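Local coordinates for envelope protein (White spot syndrome virus, PDB 7DDA) that belongs to the viral envelope and, through sulfate-binding sites in the C-terminal domain described here, binds heparin, at residues I85-S90 / K96-G101; F80-I85 / I163-N168. All coordinates share one frame; numbering follows the deposited sequence.

Contact 1: I85-S90 / K96-G101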
loop_
_atom_site.group_PDB
_atom_site.type_symbol
_atom_site.label_atom_id
_atom_site.label_comp_id
_atom_site.label_asym_id
_atom_site.label_seq_id
_atom_site.Cartn_x
_atom_site.Cartn_y
_atom_site.Cartn_z
ATOM N N ILE A 85 6.483 21.209 -3.920
ATOM C CA ILE A 85 6.016 22.490 -4.425
ATOM C C ILE A 85 5.745 23.458 -3.282
ATOM O O ILE A 85 6.091 24.639 -3.368
ATOM C CB ILE A 85 4.767 22.285 -5.301
ATOM C CG1 ILE A 85 5.136 21.581 -6.612
ATOM C CG2 ILE A 85 4.058 23.608 -5.579
ATOM C CD1 ILE A 85 3.924 21.154 -7.395
ATOM N N SER A 86 5.183 22.969 -2.175
ATOM C CA SER A 86 4.615 23.870 -1.181
ATOM C C SER A 86 4.312 23.114 0.115
ATOM O O SER A 86 3.875 21.956 0.086
ATOM C CB SER A 86 3.345 24.513 -1.747
ATOM O OG SER A 86 2.744 25.374 -0.810
ATOM N N ALA A 87 4.540 23.783 1.246
ATOM C CA ALA A 87 4.166 23.269 2.564
ATOM C C ALA A 87 3.664 24.440 3.388
ATOM O O ALA A 87 4.442 25.340 3.705
ATOM C CB ALA A 87 5.343 22.590 3.265
ATOM N N THR A 88 2.380 24.422 3.746
ATOM C CA THR A 88 1.747 25.522 4.460
ATOM C C THR A 88 0.976 25.004 5.671
ATOM O O THR A 88 0.252 24.010 5.587
ATOM C CB THR A 88 0.774 26.283 3.557
ATOM O OG1 THR A 88 -0.344 25.440 3.267
ATOM C CG2 THR A 88 1.461 26.665 2.240
ATOM N N ASP A 89 1.111 25.698 6.793
ATOM C CA ASP A 89 0.236 25.435 7.920
ATOM C C ASP A 89 -1.126 26.049 7.662
ATOM O O ASP A 89 -1.250 27.063 6.972
ATOM C CB ASP A 89 0.809 26.012 9.214
ATOM C CG ASP A 89 2.141 25.407 9.570
ATOM O OD1 ASP A 89 2.225 24.160 9.661
ATOM O OD2 ASP A 89 3.110 26.181 9.732
ATOM N N SER A 90 -2.156 25.416 8.208
ATOM C CA SER A 90 -3.404 26.133 8.418
ATOM C C SER A 90 -3.207 27.171 9.532
ATOM O O SER A 90 -2.354 27.017 10.413
ATOM C CB SER A 90 -4.529 25.155 8.762
ATOM O OG SER A 90 -4.390 24.648 10.075
ATOM N N LYS A 96 -1.744 20.626 8.108
ATOM C CA LYS A 96 -0.595 20.897 7.275
ATOM C C LYS A 96 -1.018 20.555 5.857
ATOM O O LYS A 96 -1.674 19.527 5.643
ATOM C CB LYS A 96 0.555 20.007 7.723
ATOM C CG LYS A 96 1.893 20.384 7.234
ATOM C CD LYS A 96 2.595 21.139 8.325
ATOM C CE LYS A 96 3.947 21.538 7.865
ATOM N NZ LYS A 96 4.356 22.862 8.381
ATOM N N LYS A 97 -0.684 21.406 4.894
ATOM C CA LYS A 97 -0.966 21.115 3.488
ATOM C C LYS A 97 0.355 20.928 2.751
ATOM O O LYS A 97 1.168 21.857 2.687
ATOM C CB LYS A 97 -1.802 22.217 2.852
ATOM C CG LYS A 97 -2.024 22.033 1.383
ATOM C CD LYS A 97 -2.827 20.791 1.070
ATOM C CE LYS A 97 -2.867 20.532 -0.445
ATOM N NZ LYS A 97 -3.153 21.756 -1.266
ATOM N N LEU A 98 0.579 19.721 2.225
ATOM C CA LEU A 98 1.840 19.346 1.597
ATOM C C LEU A 98 1.576 19.048 0.131
ATOM O O LEU A 98 0.775 18.166 -0.191
ATOM C CB LEU A 98 2.461 18.123 2.279
ATOM C CG LEU A 98 2.770 18.301 3.765
ATOM C CD1 LEU A 98 3.415 17.043 4.332
ATOM C CD2 LEU A 98 3.659 19.520 3.993
ATOM N N LEU A 99 2.257 19.761 -0.756
ATOM C CA LEU A 99 1.960 19.649 -2.175
ATOM C C LEU A 99 3.224 19.284 -2.932
ATOM O O LEU A 99 4.256 19.942 -2.777
ATOM C CB LEU A 99 1.348 20.952 -2.703
ATOM C CG LEU A 99 1.130 21.064 -4.204
ATOM C CD1 LEU A 99 0.184 19.983 -4.683
ATOM C CD2 LEU A 99 0.565 22.445 -4.531
ATOM N N TYR A 100 3.134 18.247 -3.762
ATOM C CA TYR A 100 4.264 17.739 -4.522
ATOM C C TYR A 100 3.942 17.718 -6.005
ATOM O O TYR A 100 2.775 17.655 -6.402
ATOM C CB TYR A 100 4.654 16.338 -4.026
ATOM C CG TYR A 100 5.116 16.433 -2.604
ATOM C CD1 TYR A 100 6.445 16.718 -2.301
ATOM C CD2 TYR A 100 4.203 16.335 -1.558
ATOM C CE1 TYR A 100 6.860 16.855 -0.989
ATOM C CE2 TYR A 100 4.613 16.476 -0.242
ATOM C CZ TYR A 100 5.935 16.739 0.036
ATOM O OH TYR A 100 6.318 16.872 1.353
ATOM N N GLY A 101 4.991 17.787 -6.816
ATOM C CA GLY A 101 4.874 17.625 -8.256
ATOM C C GLY A 101 5.726 16.467 -8.737
ATOM O O GLY A 101 6.831 16.251 -8.238
#
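I85 and S86 both send their backbone N-H to one acceptor, L99 O, at 2.8 Å from I85 N and 3.2 Å from S86 N. The two donors approach that oxygen from the same face of the carbonyl plane, each tilted about 20° out of it. L99 N returns a bond to S86 O, and further on T88 and K97 exchange a reciprocal pair: T88 N to K97 O at 3.0 Å, K97 N to T88 O at 2.9 Å. A87 CA adds a CA-H...O contact to K97 O. Two residues facing one make a classic beta bulge, set in the antiparallel beta hairpin of strands 80-89 and 95-104, at the edge of one sheet of a beta sandwich. The salt bridge lies near the turn, where K96 NZ meets D89 OD1 at 2.8 Å from above the carboxylate plane, 39° out of it. The lysine chain bends at chi2 (99°) and again at chi4, which brings its ammonium across to D89; E42 is its second acidic partner. Side-chain packing falls on both faces of the hairpin. A87 CB touches L98 CD2 at 3.6 Å on the face shared with K96 and D89, and L98 continues inward to L161 of strand 160-170. Toward the other face, I85 CG2 rests on L99 CD2 at 3.8 Å, while I85 CD1 reaches over the backbone to G101 N. T88 and K97 lie side by side there, the hydroxyl oxygen OG1 in van der Waals contact with the lysine's CB at 3.6 Å, before K97 turns away to a salt bridge with E134.

Contact 2: F80-I85 / I163-N168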
loop_
_atom_site.group_PDB
_atom_site.type_symbol
_atom_site.label_atom_id
_atom_site.label_comp_id
_atom_site.label_asym_id
_atom_site.label_seq_id
_atom_site.Cartn_x
_atom_site.Cartn_y
_atom_site.Cartn_z
ATOM N N PHE A 80 11.884 10.388 -14.019
ATOM C CA PHE A 80 10.916 11.207 -13.313
ATOM C C PHE A 80 11.661 12.150 -12.394
ATOM O O PHE A 80 12.783 11.867 -11.972
ATOM C CB PHE A 80 9.938 10.345 -12.517
ATOM C CG PHE A 80 9.265 9.314 -13.348
ATOM C CD1 PHE A 80 8.324 9.685 -14.306
ATOM C CD2 PHE A 80 9.614 7.971 -13.229
ATOM C CE1 PHE A 80 7.705 8.725 -15.110
ATOM C CE2 PHE A 80 9.008 7.008 -14.024
ATOM C CZ PHE A 80 8.050 7.384 -14.968
ATOM N N HIS A 81 11.038 13.287 -12.112
ATOM C CA HIS A 81 11.550 14.229 -11.129
ATOM C C HIS A 81 10.418 14.559 -10.163
ATOM O O HIS A 81 9.332 14.957 -10.591
ATOM C CB HIS A 81 12.105 15.502 -11.807
ATOM C CG HIS A 81 12.694 16.494 -10.846
ATOM N ND1 HIS A 81 12.709 17.852 -11.091
ATOM C CD2 HIS A 81 13.273 16.325 -9.633
ATOM C CE1 HIS A 81 13.276 18.476 -10.072
ATOM N NE2 HIS A 81 13.626 17.571 -9.174
ATOM N N ILE A 82 10.664 14.376 -8.869
ATOM C CA ILE A 82 9.661 14.585 -7.828
ATOM C C ILE A 82 10.185 15.647 -6.871
ATOM O O ILE A 82 11.341 15.586 -6.435
ATOM C CB ILE A 82 9.338 13.277 -7.080
ATOM C CG1 ILE A 82 8.931 12.191 -8.080
ATOM C CG2 ILE A 82 8.241 13.511 -6.038
ATOM C CD1 ILE A 82 9.126 10.773 -7.560
ATOM N N TYR A 83 9.339 16.615 -6.542
ATOM C CA TYR A 83 9.820 17.794 -5.838
ATOM C C TYR A 83 8.696 18.346 -4.983
ATOM O O TYR A 83 7.511 18.224 -5.322
ATOM C CB TYR A 83 10.320 18.889 -6.809
ATOM C CG TYR A 83 9.455 18.992 -8.045
ATOM C CD1 TYR A 83 8.353 19.826 -8.068
ATOM C CD2 TYR A 83 9.713 18.206 -9.170
ATOM C CE1 TYR A 83 7.546 19.906 -9.186
ATOM C CE2 TYR A 83 8.904 18.271 -10.290
ATOM C CZ TYR A 83 7.826 19.123 -10.287
ATOM O OH TYR A 83 7.015 19.205 -11.389
ATOM N N LYS A 84 9.092 18.936 -3.863
ATOM C CA LYS A 84 8.177 19.711 -3.045
ATOM C C LYS A 84 7.781 20.987 -3.774
ATOM O O LYS A 84 8.637 21.746 -4.232
ATOM C CB LYS A 84 8.845 20.032 -1.711
ATOM C CG LYS A 84 8.081 20.975 -0.812
ATOM C CD LYS A 84 8.906 21.255 0.432
ATOM C CE LYS A 84 8.572 22.596 1.032
ATOM N NZ LYS A 84 9.486 22.901 2.178
ATOM N N ILE A 85 6.483 21.209 -3.920
ATOM C CA ILE A 85 6.016 22.490 -4.425
ATOM C C ILE A 85 5.745 23.458 -3.282
ATOM O O ILE A 85 6.091 24.639 -3.368
ATOM C CB ILE A 85 4.767 22.285 -5.301
ATOM C CG1 ILE A 85 5.136 21.581 -6.612
ATOM C CG2 ILE A 85 4.058 23.608 -5.579
ATOM C CD1 ILE A 85 3.924 21.154 -7.395
ATOM N N ILE A 163 4.831 8.664 0.247
ATOM C CA ILE A 163 3.965 8.740 -0.922
ATOM C C ILE A 163 4.407 7.686 -1.926
ATOM O O ILE A 163 5.601 7.573 -2.240
ATOM C CB ILE A 163 3.990 10.132 -1.572
ATOM C CG1 ILE A 163 3.851 11.238 -0.537
ATOM C CG2 ILE A 163 2.909 10.241 -2.617
ATOM C CD1 ILE A 163 4.233 12.607 -1.115
ATOM N N TYR A 164 3.446 6.925 -2.437
ATOM C CA TYR A 164 3.709 5.887 -3.421
ATOM C C TYR A 164 3.131 6.352 -4.751
ATOM O O TYR A 164 1.939 6.660 -4.843
ATOM C CB TYR A 164 3.111 4.541 -2.989
ATOM C CG TYR A 164 3.599 4.028 -1.633
ATOM C CD1 TYR A 164 3.203 4.641 -0.447
ATOM C CD2 TYR A 164 4.445 2.931 -1.543
ATOM C CE1 TYR A 164 3.646 4.181 0.787
ATOM C CE2 TYR A 164 4.890 2.461 -0.309
ATOM C CZ TYR A 164 4.490 3.088 0.853
ATOM O OH TYR A 164 4.926 2.635 2.095
ATOM N N PHE A 165 3.984 6.436 -5.765
ATOM C CA PHE A 165 3.575 6.823 -7.109
ATOM C C PHE A 165 3.543 5.576 -7.972
ATOM O O PHE A 165 4.576 4.912 -8.143
ATOM C CB PHE A 165 4.534 7.853 -7.706
ATOM C CG PHE A 165 4.611 9.132 -6.928
ATOM C CD1 PHE A 165 5.435 9.232 -5.814
ATOM C CD2 PHE A 165 3.885 10.231 -7.313
ATOM C CE1 PHE A 165 5.509 10.412 -5.099
ATOM C CE2 PHE A 165 3.964 11.403 -6.607
ATOM C CZ PHE A 165 4.772 11.498 -5.502
ATOM N N PHE A 166 2.365 5.268 -8.520
ATOM C CA PHE A 166 2.175 4.107 -9.393
ATOM C C PHE A 166 2.089 4.608 -10.828
ATOM O O PHE A 166 1.049 5.116 -11.259
ATOM C CB PHE A 166 0.945 3.313 -8.983
ATOM C CG PHE A 166 0.948 2.923 -7.525
ATOM C CD1 PHE A 166 1.847 1.981 -7.052
ATOM C CD2 PHE A 166 0.085 3.525 -6.624
ATOM C CE1 PHE A 166 1.861 1.617 -5.721
ATOM C CE2 PHE A 166 0.099 3.169 -5.297
ATOM C CZ PHE A 166 0.984 2.208 -4.841
ATOM N N LEU A 167 3.187 4.439 -11.567
ATOM C CA LEU A 167 3.380 5.065 -12.867
ATOM C C LEU A 167 3.150 4.069 -14.000
ATOM O O LEU A 167 3.683 2.954 -13.981
ATOM C CB LEU A 167 4.784 5.663 -12.933
ATOM C CG LEU A 167 4.876 6.919 -12.068
ATOM C CD1 LEU A 167 6.305 7.179 -11.668
ATOM C CD2 LEU A 167 4.342 8.124 -12.836
ATOM N N ASN A 168 2.347 4.476 -14.978
ATOM C CA ASN A 168 2.055 3.659 -16.150
ATOM C C ASN A 168 2.285 4.506 -17.392
ATOM O O ASN A 168 1.496 5.407 -17.686
ATOM C CB ASN A 168 0.627 3.115 -16.107
ATOM C CG ASN A 168 0.341 2.157 -17.244
ATOM O OD1 ASN A 168 -0.814 1.934 -17.608
ATOM N ND2 ASN A 168 1.400 1.617 -17.845
#
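L167 CD1 sits over the centre of one face of the F80 ring, 3.6 Å from the centroid and 13° off the ring normal, a CH-pi contact between side chains that come from opposite directions. This is the closer end of the contact. The methyl is near all six ring carbons, whereas L167 CD2 reaches only the rim at F80 CE1 (4.1 Å). Torsions set the pair: F80 CG stands opposite its own carbonyl carbon (chi1 -54°), with the ring reaching across to the leucine. C111, disulfide-bonded to C169, packs on F80 from strand 110-120. The neighbouring pair is looser. The I82 and F165 side chains slide past each other in opposite directions, I82 CG2 coming to 4.0 Å from F165 CZ, obliquely to the ring; V35, V37 and Y148 take up more of these two side chains. Alternate residues leave the interface: H81 is exposed and Y83 OH bonds to E145, while F166 packs on I36 of a second subunit of the trimer. Strands 80-89 and 160-170 belong to opposing sheets, their backbones too far apart for pairing (I82 CA to F165 CA 9.9 Å). Aliphatic and aromatic carbon alone bridges the gap, so the two sheets are held here by dispersion and burial of apolar surface rather than by polar links.

In the fold
From the N terminus, strands 30-40 and 46-52 lay down part of one sheet before the chain enters strand 80-89, which serves both contacts and hands over from one to the other at I85. Contact 1 closes a short loop of five residues and ties neighbouring strands within a sheet. Contact 2 waits until strand 160-170 and closes a loop of 77 residues across the sandwich, so contact 1 is nested inside it. Their centres lie 15 Å apart, yet they touch: G101 N probably hydrogen-bonds Y83 O (3.0 Å), continuing the strand pairing, and Y100 CD2 packs on I163 CD1 (3.8 Å) between the sheets.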